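Local coordinates for protein glycogen synthase (Cyanobacterium sp. CLg1, PDB 6GNF) that belongs to the bacterial glycogen/starch synthase family of GT-B-fold glycosyltransferases and binds adenosine-5'-diphosphate and a glycan in adjoining pockets, at residues Gly354-Leu359 and His418-Gly423; Val382-Ile387 and Gln394-Val399; Cys427-Arg432 and Leu438-Ala443. All coordinates share one frame; numbering follows the deposited sequence.

How the interactions relate
From the N terminus, interaction 1 opens first, on strand 352-356, and closes a long loop when the chain returns through helix 414-423. Interaction 2 is nested inside that loop: strand 381-385 meets helix 390-402 after a short connection. Interaction 3 then follows in series, pairing strand 426-429 with helix 439-445. All three strands belong to one parallel sheet, with 352-356 between the other two. Interaction 1 therefore touches both others, through backbone hydrogen bonds such as Phe355 N to Val383 O and Leu428 N to Gly354 O, whereas the centres of interactions 2 and 3 are about 17 Å apart. Each contact also reaches ADP.

Interaction 1 (Gly354-Leu359 and His418-Gly423); sequences GFIGRL and HFITAG. With ADP (adenosine-5'-diphosphate), chain F; AC1 (4,6-dideoxy-4-{[(1S,4R,5S,6S)-4,5,6-trihydroxy-3-(hydroxymethyl)cyclohex-2-en-1-yl]amino}-alpha-D-glucopyranose), chain D.
Gly354 and Ile356 meet Ile420 and Thr421 where strand 352-356 packs against helix 414-423, within the Rossmann-like half of a GT-B fold that carries the nucleotide. The short axes approach to 8.5 Å with their directions 144° apart, so strand and helix run roughly antiparallel.

The contact across the segments is apolar. Ile420 CG2 rests 3.8 Å from Gly354 CA, using the close approach that a residue without a side chain permits. The same methyl lies 4.0 Å from Ile356 CD1, the two isoleucines sliding past each other in opposite directions. Thr421 crosses Ile356 at about a right angle, with OG1 3.8 Å from CD1; this hydroxyl has its hydrogen bond within the helix, to Ala417 O. Leu338 and Leu385 pack on Ile420 too.

Ligand contacts occupy the other branch of Ile356 and the loop beyond the strand. Ile356 CG2 stands above the adenine plane, 3.6 Å from ADP C4, so one side chain touches both helix and base.

The polar contacts belong to Arg358, whose chain bends at chi3 (-73°) and presents its guanidinium edge to the terminal phosphate. NH1 forms a salt bridge with Glu360, and NH2 is also bonded to Gln362. NE donates to ADP O3B at 2.9 Å and 168°, while NH2 reaches ADP O1B at 3.0 Å.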
loop_
_atom_site.group_PDB
_atom_site.type_symbol
_atom_site.label_atom_id
_atom_site.label_comp_id
_atom_site.label_asym_id
_atom_site.label_seq_id
_atom_site.Cartn_x
_atom_site.Cartn_y
_atom_site.Cartn_z
ATOM N N GLY A 354 -3.623 17.566 9.831
ATOM C CA GLY A 354 -3.855 17.197 8.437
ATOM C C GLY A 354 -4.056 15.702 8.249
ATOM O O GLY A 354 -3.307 14.893 8.800
ATOM N N PHE A 355 -5.069 15.337 7.466
ATOM C CA PHE A 355 -5.312 13.943 7.098
ATOM C C PHE A 355 -5.240 13.791 5.586
ATOM O O PHE A 355 -5.803 14.591 4.841
ATOM C CB PHE A 355 -6.683 13.477 7.602
ATOM C CG PHE A 355 -7.104 12.136 7.060
ATOM C CD1 PHE A 355 -7.732 12.034 5.827
ATOM C CD2 PHE A 355 -6.871 10.973 7.785
ATOM C CE1 PHE A 355 -8.115 10.800 5.321
ATOM C CE2 PHE A 355 -7.259 9.741 7.291
ATOM C CZ PHE A 355 -7.881 9.655 6.055
ATOM N N ILE A 356 -4.535 12.769 5.133
ATOM C CA ILE A 356 -4.504 12.426 3.721
ATOM C C ILE A 356 -4.680 10.925 3.610
ATOM O O ILE A 356 -3.869 10.175 4.135
ATOM C CB ILE A 356 -3.170 12.811 3.054
ATOM C CG1 ILE A 356 -2.794 14.259 3.375
ATOM C CG2 ILE A 356 -3.265 12.616 1.548
ATOM C CD1 ILE A 356 -1.368 14.609 3.009
ATOM N N GLY A 357 -5.743 10.474 2.956
ATOM C CA GLY A 357 -5.920 9.038 2.767
ATOM C C GLY A 357 -7.229 8.635 2.140
ATOM O O GLY A 357 -8.154 9.425 2.060
ATOM N N ARG A 358 -7.284 7.385 1.688
ATOM C CA ARG A 358 -8.506 6.784 1.154
ATOM C C ARG A 358 -9.641 6.978 2.153
ATOM O O ARG A 358 -9.429 6.889 3.365
ATOM C CB ARG A 358 -8.290 5.289 0.870
ATOM C CG ARG A 358 -7.302 5.017 -0.260
ATOM C CD ARG A 358 -7.079 3.534 -0.541
ATOM N NE ARG A 358 -6.285 2.854 0.490
ATOM C CZ ARG A 358 -6.757 1.974 1.381
ATOM N NH1 ARG A 358 -8.047 1.627 1.408
ATOM N NH2 ARG A 358 -5.937 1.432 2.268
ATOM N N LEU A 359 -10.830 7.299 1.654
ATOM C CA LEU A 359 -12.012 7.449 2.506
ATOM C C LEU A 359 -12.694 6.086 2.693
ATOM O O LEU A 359 -13.808 5.858 2.220
ATOM C CB LEU A 359 -12.981 8.449 1.886
ATOM C CG LEU A 359 -12.422 9.846 1.635
ATOM C CD1 LEU A 359 -13.457 10.692 0.915
ATOM C CD2 LEU A 359 -12.006 10.500 2.942
ATOM N N HIS A 418 1.004 17.945 -0.687
ATOM C CA HIS A 418 2.278 18.564 -0.356
ATOM C C HIS A 418 2.067 19.760 0.570
ATOM O O HIS A 418 2.763 19.908 1.581
ATOM C CB HIS A 418 3.027 18.966 -1.632
ATOM C CG HIS A 418 3.758 17.829 -2.275
ATOM N ND1 HIS A 418 5.040 17.476 -1.917
ATOM C CD2 HIS A 418 3.380 16.946 -3.229
ATOM C CE1 HIS A 418 5.423 16.430 -2.626
ATOM N NE2 HIS A 418 4.433 16.089 -3.430
ATOM N N PHE A 419 1.104 20.610 0.235
ATOM C CA PHE A 419 0.750 21.739 1.093
ATOM C C PHE A 419 0.400 21.301 2.521
ATOM O O PHE A 419 0.748 21.984 3.491
ATOM C CB PHE A 419 -0.434 22.518 0.515
ATOM C CG PHE A 419 -0.051 23.624 -0.431
ATOM C CD1 PHE A 419 0.697 23.362 -1.569
ATOM C CD2 PHE A 419 -0.480 24.924 -0.201
ATOM C CE1 PHE A 419 1.029 24.378 -2.445
ATOM C CE2 PHE A 419 -0.149 25.949 -1.073
ATOM C CZ PHE A 419 0.607 25.672 -2.198
ATOM N N ILE A 420 -0.314 20.183 2.648
ATOM C CA ILE A 420 -0.761 19.697 3.963
ATOM C C ILE A 420 0.415 19.145 4.766
ATOM O O ILE A 420 0.571 19.460 5.948
ATOM C CB ILE A 420 -1.869 18.629 3.831
ATOM C CG1 ILE A 420 -3.178 19.289 3.392
ATOM C CG2 ILE A 420 -2.092 17.899 5.152
ATOM C CD1 ILE A 420 -4.153 18.327 2.752
ATOM N N THR A 421 1.237 18.328 4.116
ATOM C CA THR A 421 2.393 17.720 4.761
ATOM C C THR A 421 3.362 18.758 5.312
ATOM O O THR A 421 3.907 18.564 6.394
ATOM C CB THR A 421 3.149 16.809 3.785
ATOM O OG1 THR A 421 2.228 15.889 3.196
ATOM C CG2 THR A 421 4.249 16.035 4.490
ATOM N N ALA A 422 3.595 19.823 4.548
ATOM C CA ALA A 422 4.511 20.879 4.950
ATOM C C ALA A 422 3.854 21.858 5.913
ATOM O O ALA A 422 4.449 22.247 6.921
ATOM C CB ALA A 422 5.025 21.617 3.725
ATOM N N GLY A 423 2.604 22.220 5.635
ATOM C CA GLY A 423 1.928 23.284 6.375
ATOM C C GLY A 423 1.371 22.871 7.721
ATOM O O GLY A 423 1.332 23.675 8.652
HETATM P PB ADP F . -2.480 3.012 1.737
HETATM O O1B ADP F . -3.031 2.081 2.786
HETATM O O2B ADP F . -1.337 2.424 0.955
HETATM O O3B ADP F . -3.543 3.694 0.918
HETATM P PA ADP F . -0.252 4.555 2.721
HETATM O O1A ADP F . 0.613 3.308 2.843
HETATM O O2A ADP F . -0.138 5.687 3.733
HETATM O O3A ADP F . -1.826 4.180 2.641
HETATM O "O5'" ADP F . -0.022 5.194 1.254
HETATM C "C5'" ADP F . -0.994 6.056 0.650
HETATM C "C4'" ADP F . -0.247 7.075 -0.203
HETATM O "O4'" ADP F . -1.120 7.790 -1.079
HETATM C "C3'" ADP F . 0.424 8.111 0.675
HETATM O "O3'" ADP F . 1.738 8.338 0.154
HETATM C "C2'" ADP F . -0.462 9.332 0.575
HETATM O "O2'" ADP F . 0.353 10.498 0.641
HETATM C "C1'" ADP F . -1.148 9.185 -0.772
HETATM N N9 ADP F . -2.567 9.629 -0.850
HETATM C C8 ADP F . -3.641 8.998 -0.330
HETATM N N7 ADP F . -4.793 9.663 -0.621
HETATM C C5 ADP F . -4.459 10.738 -1.356
HETATM C C6 ADP F . -5.168 11.864 -1.998
HETATM N N6 ADP F . -6.507 11.985 -1.914
HETATM N N1 ADP F . -4.437 12.778 -2.670
HETATM C C2 ADP F . -3.100 12.695 -2.771
HETATM N N3 ADP F . -2.394 11.694 -2.212
HETATM C C4 ADP F . -2.997 10.705 -1.511
HETATM C C1 AC1 D . -3.868 -2.135 -2.725
HETATM O O2 AC1 D . -2.987 -4.366 -2.302
HETATM C C2 AC1 D . -2.744 -2.959 -2.096
HETATM C C4A AC1 D . 1.092 -0.167 3.515
HETATM C C3 AC1 D . -2.579 -2.652 -0.606
HETATM O O3 AC1 D . -1.398 -3.329 -0.166
HETATM C C4 AC1 D . -2.485 -1.133 -0.341
HETATM N N4A AC1 D . -2.315 -0.760 1.083
HETATM C C5 AC1 D . -3.741 -0.495 -0.953
HETATM O O5 AC1 D . -3.768 -0.749 -2.363
HETATM C C6 AC1 D . -3.805 1.012 -0.761
HETATM C C1B AC1 D . -1.235 -1.213 1.963
HETATM C C2B AC1 D . -1.347 -0.735 3.441
HETATM O O2B AC1 D . -2.569 -0.066 3.736
HETATM C C3B AC1 D . -0.295 0.241 3.917
HETATM O O3B AC1 D . -0.322 0.298 5.343
HETATM O O4 AC1 D . 1.946 0.935 3.842
HETATM C C5B AC1 D . 1.155 -0.474 2.042
HETATM C C7B AC1 D . 0.106 -0.890 1.350
HETATM C C6B AC1 D . 2.472 -0.347 1.345
HETATM O O6B AC1 D . 3.378 -1.231 2.009
#

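Interaction 2 (Val382-Ile387 and Gln394-Val399); sequences VVILGI and QELESV. With ADP (adenosine-5'-diphosphate), chain F.
Ile384 and Leu396 meet with branched aliphatic groups alone; the flat group nearby is the adenine of ADP, reached from the 382-387 segment by Leu385 and Gly386. Leu385 CD2 stands above the adenine plane, 3.7 Å from ADP N1, on the same side as Ile356. At the amino end of the base, Gly386 CA comes to 3.6 Å from ADP N6, tilted from the ring plane. The Leu385 CB is directed away from the 394-399 helix, whereas that of Ile384 is directed toward it, so consecutive residues serve base and helix.

On the helix side, Leu396 has CG anti to its own nitrogen (chi1 -167°), which extends the side chain to the strand. Its CD1 lies 3.5 Å from Ile384 CG2 and 3.6 Å from Ile384 CB, a close fit in which the two chains cross obliquely. CD1 also reaches Ile384 CD1 at 4.0 Å. The second methyl, CD2, passes Gly386 O at 3.8 Å.

This is the strand-to-helix half of the beta-alpha-beta unit formed by strand 381-385, helix 390-402 and strand 406-409 in the Rossmann-like domain. Phe355 and Ile368 also pack on Ile384, and Leu359 on Leu396.

Further round the helix, Ser398 OG donates to Gln394 O at 2.6 Å, with a C=O...donor angle of 155° and the donor tilted 18° from the carbonyl plane. The backbone bonds from Ser398 N to Gln394 O and Glu395 O are both weak.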
loop_
_atom_site.group_PDB
_atom_site.type_symbol
_atom_site.label_atom_id
_atom_site.label_comp_id
_atom_site.label_asym_id
_atom_site.label_seq_id
_atom_site.Cartn_x
_atom_site.Cartn_y
_atom_site.Cartn_z
ATOM N N VAL A 382 -8.426 21.600 11.147
ATOM C CA VAL A 382 -8.351 20.265 10.561
ATOM C C VAL A 382 -8.539 20.343 9.055
ATOM O O VAL A 382 -9.489 20.949 8.567
ATOM C CB VAL A 382 -9.428 19.311 11.127
ATOM C CG1 VAL A 382 -9.291 17.927 10.508
ATOM C CG2 VAL A 382 -9.331 19.230 12.643
ATOM N N VAL A 383 -7.630 19.714 8.325
ATOM C CA VAL A 383 -7.732 19.624 6.878
ATOM C C VAL A 383 -7.762 18.151 6.505
ATOM O O VAL A 383 -6.955 17.372 7.010
ATOM C CB VAL A 383 -6.551 20.328 6.190
ATOM C CG1 VAL A 383 -6.653 20.188 4.682
ATOM C CG2 VAL A 383 -6.521 21.797 6.588
ATOM N N ILE A 384 -8.710 17.776 5.645
ATOM C CA ILE A 384 -8.933 16.375 5.288
ATOM C C ILE A 384 -8.958 16.192 3.773
ATOM O O ILE A 384 -9.773 16.796 3.084
ATOM C CB ILE A 384 -10.271 15.864 5.859
ATOM C CG1 ILE A 384 -10.453 16.289 7.314
ATOM C CG2 ILE A 384 -10.346 14.350 5.749
ATOM C CD1 ILE A 384 -11.864 16.103 7.823
ATOM N N LEU A 385 -8.062 15.355 3.263
ATOM C CA LEU A 385 -7.947 15.111 1.830
ATOM C C LEU A 385 -8.073 13.616 1.538
ATOM O O LEU A 385 -7.289 12.823 2.044
ATOM C CB LEU A 385 -6.598 15.636 1.322
ATOM C CG LEU A 385 -6.239 15.364 -0.146
ATOM C CD1 LEU A 385 -7.189 16.104 -1.081
ATOM C CD2 LEU A 385 -4.794 15.749 -0.430
ATOM N N GLY A 386 -9.034 13.248 0.691
ATOM C CA GLY A 386 -9.259 11.842 0.346
ATOM C C GLY A 386 -10.367 11.583 -0.664
ATOM O O GLY A 386 -11.218 12.433 -0.897
ATOM N N ILE A 387 -10.342 10.392 -1.259
ATOM C CA ILE A 387 -11.415 9.912 -2.137
ATOM C C ILE A 387 -11.835 8.476 -1.784
ATOM O O ILE A 387 -11.031 7.690 -1.281
ATOM C CB ILE A 387 -11.006 9.966 -3.628
ATOM C CG1 ILE A 387 -9.681 9.234 -3.870
ATOM C CG2 ILE A 387 -10.899 11.408 -4.082
ATOM C CD1 ILE A 387 -9.455 8.846 -5.313
ATOM N N GLN A 394 -19.179 13.288 -0.248
ATOM C CA GLN A 394 -20.208 14.319 -0.157
ATOM C C GLN A 394 -20.235 14.944 1.235
ATOM O O GLN A 394 -20.450 16.147 1.376
ATOM C CB GLN A 394 -21.580 13.731 -0.486
ATOM C CG GLN A 394 -22.689 14.763 -0.646
ATOM C CD GLN A 394 -24.078 14.146 -0.598
ATOM O OE1 GLN A 394 -24.236 12.925 -0.698
ATOM N NE2 GLN A 394 -25.093 14.990 -0.432
ATOM N N GLU A 395 -20.024 14.123 2.259
ATOM C CA GLU A 395 -19.959 14.610 3.637
ATOM C C GLU A 395 -18.716 15.456 3.842
ATOM O O GLU A 395 -18.769 16.514 4.480
ATOM C CB GLU A 395 -19.936 13.448 4.627
ATOM C CG GLU A 395 -21.307 12.894 4.965
ATOM C CD GLU A 395 -21.229 11.684 5.873
ATOM O OE1 GLU A 395 -22.206 11.434 6.610
ATOM O OE2 GLU A 395 -20.183 10.999 5.869
ATOM N N LEU A 396 -17.602 14.955 3.321
ATOM C CA LEU A 396 -16.321 15.637 3.416
ATOM C C LEU A 396 -16.429 17.084 2.945
ATOM O O LEU A 396 -16.028 18.008 3.650
ATOM C CB LEU A 396 -15.276 14.893 2.579
ATOM C CG LEU A 396 -13.809 15.258 2.786
ATOM C CD1 LEU A 396 -13.451 15.169 4.259
ATOM C CD2 LEU A 396 -12.910 14.353 1.957
ATOM N N GLU A 397 -16.966 17.270 1.745
ATOM C CA GLU A 397 -17.087 18.604 1.151
ATOM C C GLU A 397 -18.036 19.522 1.907
ATOM O O GLU A 397 -17.919 20.732 1.803
ATOM C CB GLU A 397 -17.527 18.501 -0.308
ATOM C CG GLU A 397 -16.467 17.881 -1.206
ATOM C CD GLU A 397 -16.933 17.694 -2.639
ATOM O OE1 GLU A 397 -18.074 18.090 -2.958
ATOM O OE2 GLU A 397 -16.158 17.147 -3.457
ATOM N N SER A 398 -18.967 18.951 2.665
ATOM C CA SER A 398 -19.945 19.738 3.416
ATOM C C SER A 398 -19.429 20.202 4.778
ATOM O O SER A 398 -20.097 20.989 5.452
ATOM C CB SER A 398 -21.228 18.927 3.624
ATOM O OG SER A 398 -21.581 18.214 2.454
ATOM N N VAL A 399 -18.253 19.714 5.177
ATOM C CA VAL A 399 -17.729 19.949 6.531
ATOM C C VAL A 399 -17.463 21.430 6.842
ATOM O O VAL A 399 -17.695 21.883 7.967
ATOM C CB VAL A 399 -16.452 19.105 6.792
ATOM C CG1 VAL A 399 -15.254 19.644 6.015
ATOM C CG2 VAL A 399 -16.142 19.048 8.282
HETATM P PB ADP F . -2.480 3.012 1.737
HETATM O O1B ADP F . -3.031 2.081 2.786
HETATM O O2B ADP F . -1.337 2.424 0.955
HETATM O O3B ADP F . -3.543 3.694 0.918
HETATM P PA ADP F . -0.252 4.555 2.721
HETATM O O1A ADP F . 0.613 3.308 2.843
HETATM O O2A ADP F . -0.138 5.687 3.733
HETATM O O3A ADP F . -1.826 4.180 2.641
HETATM O "O5'" ADP F . -0.022 5.194 1.254
HETATM C "C5'" ADP F . -0.994 6.056 0.650
HETATM C "C4'" ADP F . -0.247 7.075 -0.203
HETATM O "O4'" ADP F . -1.120 7.790 -1.079
HETATM C "C3'" ADP F . 0.424 8.111 0.675
HETATM O "O3'" ADP F . 1.738 8.338 0.154
HETATM C "C2'" ADP F . -0.462 9.332 0.575
HETATM O "O2'" ADP F . 0.353 10.498 0.641
HETATM C "C1'" ADP F . -1.148 9.185 -0.772
HETATM N N9 ADP F . -2.567 9.629 -0.850
HETATM C C8 ADP F . -3.641 8.998 -0.330
HETATM N N7 ADP F . -4.793 9.663 -0.621
HETATM C C5 ADP F . -4.459 10.738 -1.356
HETATM C C6 ADP F . -5.168 11.864 -1.998
HETATM N N6 ADP F . -6.507 11.985 -1.914
HETATM N N1 ADP F . -4.437 12.778 -2.670
HETATM C C2 ADP F . -3.100 12.695 -2.771
HETATM N N3 ADP F . -2.394 11.694 -2.212
HETATM C C4 ADP F . -2.997 10.705 -1.511
#

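Interaction 3 (Cys427-Arg432 and Leu438-Ala443); sequences CLMPSR and LNQLYA. With ADP (adenosine-5'-diphosphate), chain F.
Cys427 and Ala443 form the tight end of this contact, with their CB atoms only 3.6 Å apart. Strand and helix run nearly antiparallel here, at 169°, as the first half of the beta-alpha-beta unit of strand 426-429, helix 439-445 and strand 449-452. The Cys427 sulfur, placed anti to the backbone nitrogen, extends along the helix to touch both Ala443 CB and Asn439 CB. Met429 continues the layer: SD lies 3.8 Å from Asn439 CB and 3.6 Å from Gln440 OE1. Gln440 reaches it through a first torsion of 78° that sets CG between backbone nitrogen and carbonyl carbon, followed by a bend at chi2; its NE2 is bonded to Cys436 O and Thr461 OG1.

Towards Leu428 the contact is looser, although the touching residues are all buried. No direct hydrogen bond joins the segments; instead a single water donates to Leu428 O at 2.8 Å and accepts from Asn439 ND2 at 3.1 Å. Beyond it lies ADP. Leu438 N donates to ADP O2A at 3.0 Å and 157°, just ahead of the first helical turn, and Tyr442 turns its ring edge to the ribose, CE2 3.3 Å from ADP O3'. ADP O2' makes a weak hydrogen bond to Asn439 OD1.

Because ND2 of Asn439 is taken by the water and by Ile356 O, the amide is held with OD1 toward the ribose. The start of the helix, directed at the phosphate near Leu438, would probably add a favourable electrostatic term for the negatively charged group.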
loop_
_atom_site.group_PDB
_atom_site.type_symbol
_atom_site.label_atom_id
_atom_site.label_comp_id
_atom_site.label_asym_id
_atom_site.label_seq_id
_atom_site.Cartn_x
_atom_site.Cartn_y
_atom_site.Cartn_z
ATOM N N CYS A 427 0.242 15.301 11.677
ATOM C CA CYS A 427 -0.259 14.350 10.689
ATOM C C CYS A 427 -1.169 13.338 11.388
ATOM O O CYS A 427 -0.710 12.510 12.169
ATOM C CB CYS A 427 0.911 13.643 10.016
ATOM S SG CYS A 427 0.433 12.276 8.958
ATOM N N LEU A 428 -2.461 13.410 11.089
ATOM C CA LEU A 428 -3.487 12.678 11.822
ATOM C C LEU A 428 -3.895 11.407 11.084
ATOM O O LEU A 428 -4.417 11.480 9.967
ATOM C CB LEU A 428 -4.697 13.589 11.999
ATOM C CG LEU A 428 -5.839 13.158 12.913
ATOM C CD1 LEU A 428 -5.390 13.150 14.361
ATOM C CD2 LEU A 428 -7.024 14.096 12.735
ATOM N N MET A 429 -3.628 10.247 11.694
ATOM C CA MET A 429 -3.936 8.946 11.091
ATOM C C MET A 429 -4.696 8.029 12.054
ATOM O O MET A 429 -4.097 7.159 12.693
ATOM C CB MET A 429 -2.646 8.249 10.658
ATOM C CG MET A 429 -1.790 9.066 9.703
ATOM S SD MET A 429 -0.299 8.182 9.226
ATOM C CE MET A 429 -0.985 6.869 8.238
ATOM N N PRO A 430 -6.030 8.173 12.118
ATOM C CA PRO A 430 -6.861 7.338 12.979
ATOM C C PRO A 430 -7.204 5.994 12.334
ATOM O O PRO A 430 -8.380 5.639 12.211
ATOM C CB PRO A 430 -8.114 8.195 13.158
ATOM C CG PRO A 430 -8.242 8.904 11.858
ATOM C CD PRO A 430 -6.834 9.176 11.397
ATOM N N SER A 431 -6.176 5.254 11.929
ATOM C CA SER A 431 -6.370 3.995 11.229
ATOM C C SER A 431 -6.901 2.913 12.165
ATOM O O SER A 431 -6.504 2.834 13.322
ATOM C CB SER A 431 -5.057 3.524 10.592
ATOM O OG SER A 431 -4.564 4.493 9.682
ATOM N N ARG A 432 -7.796 2.077 11.647
ATOM C CA ARG A 432 -8.293 0.913 12.375
ATOM C C ARG A 432 -7.331 -0.268 12.263
ATOM O O ARG A 432 -7.271 -1.109 13.150
ATOM C CB ARG A 432 -9.679 0.518 11.869
ATOM C CG ARG A 432 -10.747 1.557 12.180
ATOM C CD ARG A 432 -12.133 1.070 11.805
ATOM N NE ARG A 432 -13.178 1.973 12.303
ATOM C CZ ARG A 432 -13.698 3.010 11.642
ATOM N NH1 ARG A 432 -13.293 3.322 10.419
ATOM N NH2 ARG A 432 -14.638 3.746 12.217
ATOM N N LEU A 438 2.497 5.250 5.100
ATOM C CA LEU A 438 3.543 6.052 4.478
ATOM C C LEU A 438 3.469 7.534 4.865
ATOM O O LEU A 438 4.502 8.179 5.002
ATOM C CB LEU A 438 3.519 5.869 2.966
ATOM C CG LEU A 438 3.895 4.474 2.405
ATOM C CD1 LEU A 438 3.913 4.469 0.884
ATOM C CD2 LEU A 438 5.250 4.026 2.933
ATOM N N ASN A 439 2.264 8.063 5.061
ATOM C CA ASN A 439 2.082 9.454 5.446
ATOM C C ASN A 439 2.964 9.906 6.579
ATOM O O ASN A 439 3.530 10.990 6.508
ATOM C CB ASN A 439 0.646 9.712 5.872
ATOM C CG ASN A 439 -0.280 9.920 4.705
ATOM O OD1 ASN A 439 0.056 9.630 3.550
ATOM N ND2 ASN A 439 -1.473 10.402 5.005
ATOM N N GLN A 440 3.066 9.083 7.616
ATOM C CA GLN A 440 3.792 9.471 8.821
ATOM C C GLN A 440 5.292 9.609 8.555
ATOM O O GLN A 440 5.953 10.433 9.183
ATOM C CB GLN A 440 3.510 8.505 9.981
ATOM C CG GLN A 440 4.247 7.171 9.936
ATOM C CD GLN A 440 3.562 6.114 9.083
ATOM O OE1 GLN A 440 2.678 6.410 8.266
ATOM N NE2 GLN A 440 3.936 4.869 9.305
ATOM N N LEU A 441 5.805 8.844 7.596
ATOM C CA LEU A 441 7.215 8.921 7.224
ATOM C C LEU A 441 7.484 10.230 6.500
ATOM O O LEU A 441 8.410 10.971 6.847
ATOM C CB LEU A 441 7.608 7.746 6.334
ATOM C CG LEU A 441 7.309 6.334 6.845
ATOM C CD1 LEU A 441 7.870 5.300 5.880
ATOM C CD2 LEU A 441 7.866 6.115 8.240
ATOM N N TYR A 442 6.643 10.540 5.518
ATOM C CA TYR A 442 6.727 11.817 4.828
ATOM C C TYR A 442 6.638 12.956 5.831
ATOM O O TYR A 442 7.458 13.879 5.818
ATOM C CB TYR A 442 5.601 11.961 3.804
ATOM C CG TYR A 442 5.679 11.045 2.603
ATOM C CD1 TYR A 442 6.892 10.563 2.133
ATOM C CD2 TYR A 442 4.527 10.694 1.910
ATOM C CE1 TYR A 442 6.955 9.741 1.024
ATOM C CE2 TYR A 442 4.584 9.877 0.797
ATOM C CZ TYR A 442 5.802 9.402 0.360
ATOM O OH TYR A 442 5.851 8.578 -0.739
ATOM N N ALA A 443 5.632 12.899 6.694
ATOM C CA ALA A 443 5.388 13.956 7.660
ATOM C C ALA A 443 6.631 14.249 8.493
ATOM O O ALA A 443 7.002 15.404 8.679
ATOM C CB ALA A 443 4.225 13.584 8.564
HETATM P PB ADP F . -2.480 3.012 1.737
HETATM O O1B ADP F . -3.031 2.081 2.786
HETATM O O2B ADP F . -1.337 2.424 0.955
HETATM O O3B ADP F . -3.543 3.694 0.918
HETATM P PA ADP F . -0.252 4.555 2.721
HETATM O O1A ADP F . 0.613 3.308 2.843
HETATM O O2A ADP F . -0.138 5.687 3.733
HETATM O O3A ADP F . -1.826 4.180 2.641
HETATM O "O5'" ADP F . -0.022 5.194 1.254
HETATM C "C5'" ADP F . -0.994 6.056 0.650
HETATM C "C4'" ADP F . -0.247 7.075 -0.203
HETATM O "O4'" ADP F . -1.120 7.790 -1.079
HETATM C "C3'" ADP F . 0.424 8.111 0.675
HETATM O "O3'" ADP F . 1.738 8.338 0.154
HETATM C "C2'" ADP F . -0.462 9.332 0.575
HETATM O "O2'" ADP F . 0.353 10.498 0.641
HETATM C "C1'" ADP F . -1.148 9.185 -0.772
HETATM N N9 ADP F . -2.567 9.629 -0.850
HETATM C C8 ADP F . -3.641 8.998 -0.330
HETATM N N7 ADP F . -4.793 9.663 -0.621
HETATM C C5 ADP F . -4.459 10.738 -1.356
HETATM C C6 ADP F . -5.168 11.864 -1.998
HETATM N N6 ADP F . -6.507 11.985 -1.914
HETATM N N1 ADP F . -4.437 12.778 -2.670
HETATM C C2 ADP F . -3.100 12.695 -2.771
HETATM N N3 ADP F . -2.394 11.694 -2.212
HETATM C C4 ADP F . -2.997 10.705 -1.511
HETATM O O HOH W 1 -3.407 11.170 7.339
#